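Local atomic coordinates of L544 (Acanthamoeba polyphaga mimivirus, PDB entry 4AMQ), a protein that probably transfers nucleotidyl groups with the help of bound metal ions and may act in transcription-coupled DNA repair. Residues L295-I304 / G334-L345. Residues are numbered along the deposited sequence; the frame is centred on the assembly and turned at random.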
# COMPACT_ATOMS: atom_id res chain seq x y z
N LEU A 295 11.42 9.66 5.55
CA LEU A 295 12.16 8.62 6.25
C LEU A 295 13.43 9.18 6.88
O LEU A 295 14.35 9.57 6.17
CB LEU A 295 12.52 7.48 5.29
CG LEU A 295 13.09 6.20 5.92
CD1 LEU A 295 12.07 5.59 6.87
CD2 LEU A 295 13.49 5.19 4.85
N ASP A 296 13.48 9.24 8.20
CA ASP A 296 14.71 9.61 8.88
C ASP A 296 15.54 8.36 9.18
O ASP A 296 15.05 7.24 9.06
CB ASP A 296 14.44 10.44 10.14
CG ASP A 296 13.69 9.67 11.21
OD1 ASP A 296 13.17 8.58 10.90
OD2 ASP A 296 13.62 10.15 12.36
N LEU A 297 16.80 8.57 9.56
CA LEU A 297 17.72 7.45 9.76
C LEU A 297 17.19 6.48 10.81
O LEU A 297 17.20 5.27 10.62
CB LEU A 297 19.11 7.96 10.16
CG LEU A 297 20.15 6.87 10.43
CD1 LEU A 297 20.25 5.91 9.26
CD2 LEU A 297 21.52 7.48 10.74
N ASP A 298 16.73 7.03 11.93
CA ASP A 298 16.24 6.23 13.04
C ASP A 298 15.10 5.29 12.62
O ASP A 298 15.03 4.15 13.07
CB ASP A 298 15.81 7.13 14.20
CG ASP A 298 14.91 6.42 15.19
OD1 ASP A 298 15.40 5.52 15.91
OD2 ASP A 298 13.71 6.76 15.26
N THR A 299 14.21 5.77 11.76
CA THR A 299 13.10 4.94 11.30
C THR A 299 13.59 3.92 10.28
O THR A 299 13.18 2.76 10.32
CB THR A 299 11.96 5.79 10.70
OG1 THR A 299 11.48 6.70 11.70
CG2 THR A 299 10.82 4.90 10.23
N ALA A 300 14.48 4.34 9.39
CA ALA A 300 15.05 3.44 8.40
C ALA A 300 15.77 2.29 9.09
O ALA A 300 15.67 1.14 8.68
CB ALA A 300 16.01 4.18 7.47
N LYS A 301 16.51 2.63 10.14
CA LYS A 301 17.27 1.64 10.89
C LYS A 301 16.35 0.65 11.60
O LYS A 301 16.61 -0.55 11.61
CB LYS A 301 18.19 2.31 11.92
CG LYS A 301 18.83 1.34 12.88
CD LYS A 301 19.71 2.04 13.91
CE LYS A 301 20.96 2.62 13.28
NZ LYS A 301 21.90 3.13 14.32
N SER A 302 15.28 1.15 12.20
CA SER A 302 14.35 0.28 12.91
C SER A 302 13.73 -0.73 11.94
O SER A 302 13.58 -1.91 12.26
CB SER A 302 13.27 1.08 13.64
OG SER A 302 12.31 1.61 12.74
N ILE A 303 13.38 -0.26 10.74
CA ILE A 303 12.81 -1.12 9.72
C ILE A 303 13.81 -2.18 9.27
O ILE A 303 13.49 -3.37 9.20
CB ILE A 303 12.32 -0.32 8.50
CG1 ILE A 303 11.03 0.44 8.84
CG2 ILE A 303 12.10 -1.24 7.30
CD1 ILE A 303 10.53 1.34 7.73
N ILE A 304 15.03 -1.75 8.96
CA ILE A 304 16.09 -2.65 8.51
C ILE A 304 16.43 -3.71 9.56
O ILE A 304 16.62 -4.88 9.25
CB ILE A 304 17.38 -1.88 8.15
CG1 ILE A 304 17.16 -1.04 6.89
CG2 ILE A 304 18.54 -2.84 7.96
CD1 ILE A 304 16.93 -1.87 5.64
N GLY A 334 24.48 8.18 7.61
CA GLY A 334 23.41 9.12 7.32
C GLY A 334 22.60 8.76 6.10
O GLY A 334 22.20 7.60 5.93
N GLN A 335 22.37 9.74 5.23
CA GLN A 335 21.50 9.57 4.07
C GLN A 335 22.02 8.54 3.07
O GLN A 335 21.24 7.82 2.45
CB GLN A 335 21.30 10.92 3.36
CG GLN A 335 20.22 10.90 2.31
CD GLN A 335 18.85 10.63 2.90
OE1 GLN A 335 18.59 10.95 4.06
NE2 GLN A 335 17.98 10.02 2.12
N ASP A 336 23.34 8.47 2.90
CA ASP A 336 23.94 7.49 2.00
C ASP A 336 23.55 6.07 2.43
O ASP A 336 23.31 5.21 1.59
CB ASP A 336 25.46 7.63 1.96
CG ASP A 336 25.90 8.87 1.20
OD1 ASP A 336 25.11 9.37 0.38
OD2 ASP A 336 27.04 9.33 1.42
N LYS A 337 23.51 5.86 3.74
CA LYS A 337 23.08 4.59 4.30
C LYS A 337 21.62 4.27 3.95
O LYS A 337 21.29 3.16 3.53
CB LYS A 337 23.28 4.60 5.82
CG LYS A 337 22.98 3.28 6.50
CD LYS A 337 23.08 3.40 8.02
CE LYS A 337 24.51 3.50 8.49
NZ LYS A 337 24.60 3.39 9.98
N ILE A 338 20.74 5.26 4.11
CA ILE A 338 19.32 5.10 3.81
C ILE A 338 19.11 4.71 2.34
O ILE A 338 18.31 3.82 2.02
CB ILE A 338 18.53 6.39 4.10
CG1 ILE A 338 18.71 6.82 5.56
CG2 ILE A 338 17.05 6.21 3.77
CD1 ILE A 338 17.88 8.05 5.95
N ILE A 339 19.83 5.39 1.46
CA ILE A 339 19.79 5.14 0.03
C ILE A 339 20.32 3.75 -0.35
O ILE A 339 19.67 3.01 -1.10
CB ILE A 339 20.59 6.21 -0.73
CG1 ILE A 339 19.93 7.58 -0.55
CG2 ILE A 339 20.74 5.85 -2.20
CD1 ILE A 339 20.82 8.75 -0.93
N ALA A 340 21.49 3.39 0.17
CA ALA A 340 22.08 2.08 -0.10
C ALA A 340 21.15 0.97 0.36
O ALA A 340 20.98 -0.03 -0.33
CB ALA A 340 23.43 1.96 0.57
N TRP A 341 20.56 1.14 1.54
CA TRP A 341 19.56 0.21 2.05
C TRP A 341 18.38 0.09 1.10
O TRP A 341 17.91 -1.01 0.81
CB TRP A 341 19.06 0.65 3.42
CG TRP A 341 19.94 0.26 4.55
CD1 TRP A 341 20.88 -0.74 4.55
CD2 TRP A 341 19.98 0.84 5.86
NE1 TRP A 341 21.49 -0.81 5.78
CE2 TRP A 341 20.95 0.15 6.60
CE3 TRP A 341 19.26 1.88 6.47
CZ2 TRP A 341 21.23 0.46 7.93
CZ3 TRP A 341 19.56 2.19 7.78
CH2 TRP A 341 20.53 1.49 8.50
N ASN A 342 17.88 1.22 0.63
CA ASN A 342 16.72 1.22 -0.25
C ASN A 342 17.02 0.38 -1.49
O ASN A 342 16.21 -0.44 -1.91
CB ASN A 342 16.35 2.66 -0.64
CG ASN A 342 14.98 2.75 -1.30
OD1 ASN A 342 14.03 2.10 -0.88
ND2 ASN A 342 14.88 3.56 -2.35
N THR A 343 18.21 0.58 -2.05
CA THR A 343 18.67 -0.18 -3.21
C THR A 343 18.71 -1.68 -2.92
O THR A 343 18.24 -2.49 -3.72
CB THR A 343 20.06 0.30 -3.66
OG1 THR A 343 19.95 1.62 -4.20
CG2 THR A 343 20.63 -0.63 -4.73
N LEU A 344 19.28 -2.05 -1.78
CA LEU A 344 19.39 -3.46 -1.41
C LEU A 344 18.04 -4.09 -1.06
O LEU A 344 17.84 -5.29 -1.27
CB LEU A 344 20.39 -3.64 -0.27
CG LEU A 344 21.84 -3.37 -0.69
CD1 LEU A 344 22.74 -3.16 0.52
CD2 LEU A 344 22.36 -4.50 -1.57
N LEU A 345 17.12 -3.30 -0.52
CA LEU A 345 15.79 -3.81 -0.20
C LEU A 345 15.04 -4.17 -1.48
O LEU A 345 14.11 -4.98 -1.45
CB LEU A 345 14.98 -2.81 0.63
CG LEU A 345 15.38 -2.66 2.10
CD1 LEU A 345 14.48 -1.65 2.80
CD2 LEU A 345 15.34 -4.00 2.82
O HOH W 1 15.18 10.28 3.58
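Ile-304 and Trp-341 meet where helix 297-304 packs on helix 334-345. The axes approach to 10.1 Å and run roughly parallel, 36° apart. The CA atoms of Leu-297 and Gly-334 are 6.4 Å apart, those of Ala-300 and Ile-338 6.5 Å; the small residues Gly-334 and Ala-300 are consistent with this close approach. No direct hydrogen bond joins the segments. With chi1 at -69°, Ile-304 CG1 is anti to its carbonyl carbon and lies over one face of the Trp-341 indole, 3.8 Å from the centroid of its six-membered ring, a CH-pi contact. Lys-337 CG lies above the opposite face, offset toward the rim. Ala-300 CB is 4.1 Å from CZ3 of the Trp-341 ring. The bend at chi2 (-66°) takes Ile-304 CD1 to Leu-345 CD1, 3.8 Å away. At the other end, Ile-338 CD1 reaches Leu-297 N at 3.8 Å, while Ile-338 CG2 touches Leu-295 CD2. One water links Leu-295 O to Gln-335 NE2. Asp-296 N-caps the first helix: its OD1 accepts from Thr-299 N and OG1. Within the helical domain, Trp-341 also packs on Tyr-286 of helix 274-292 and Val-328 of helix 319-331. Thr-299 and Ile-303 touch Pro-209 of strand 209-217, joining this helix layer to the nucleotidyltransferase sheet.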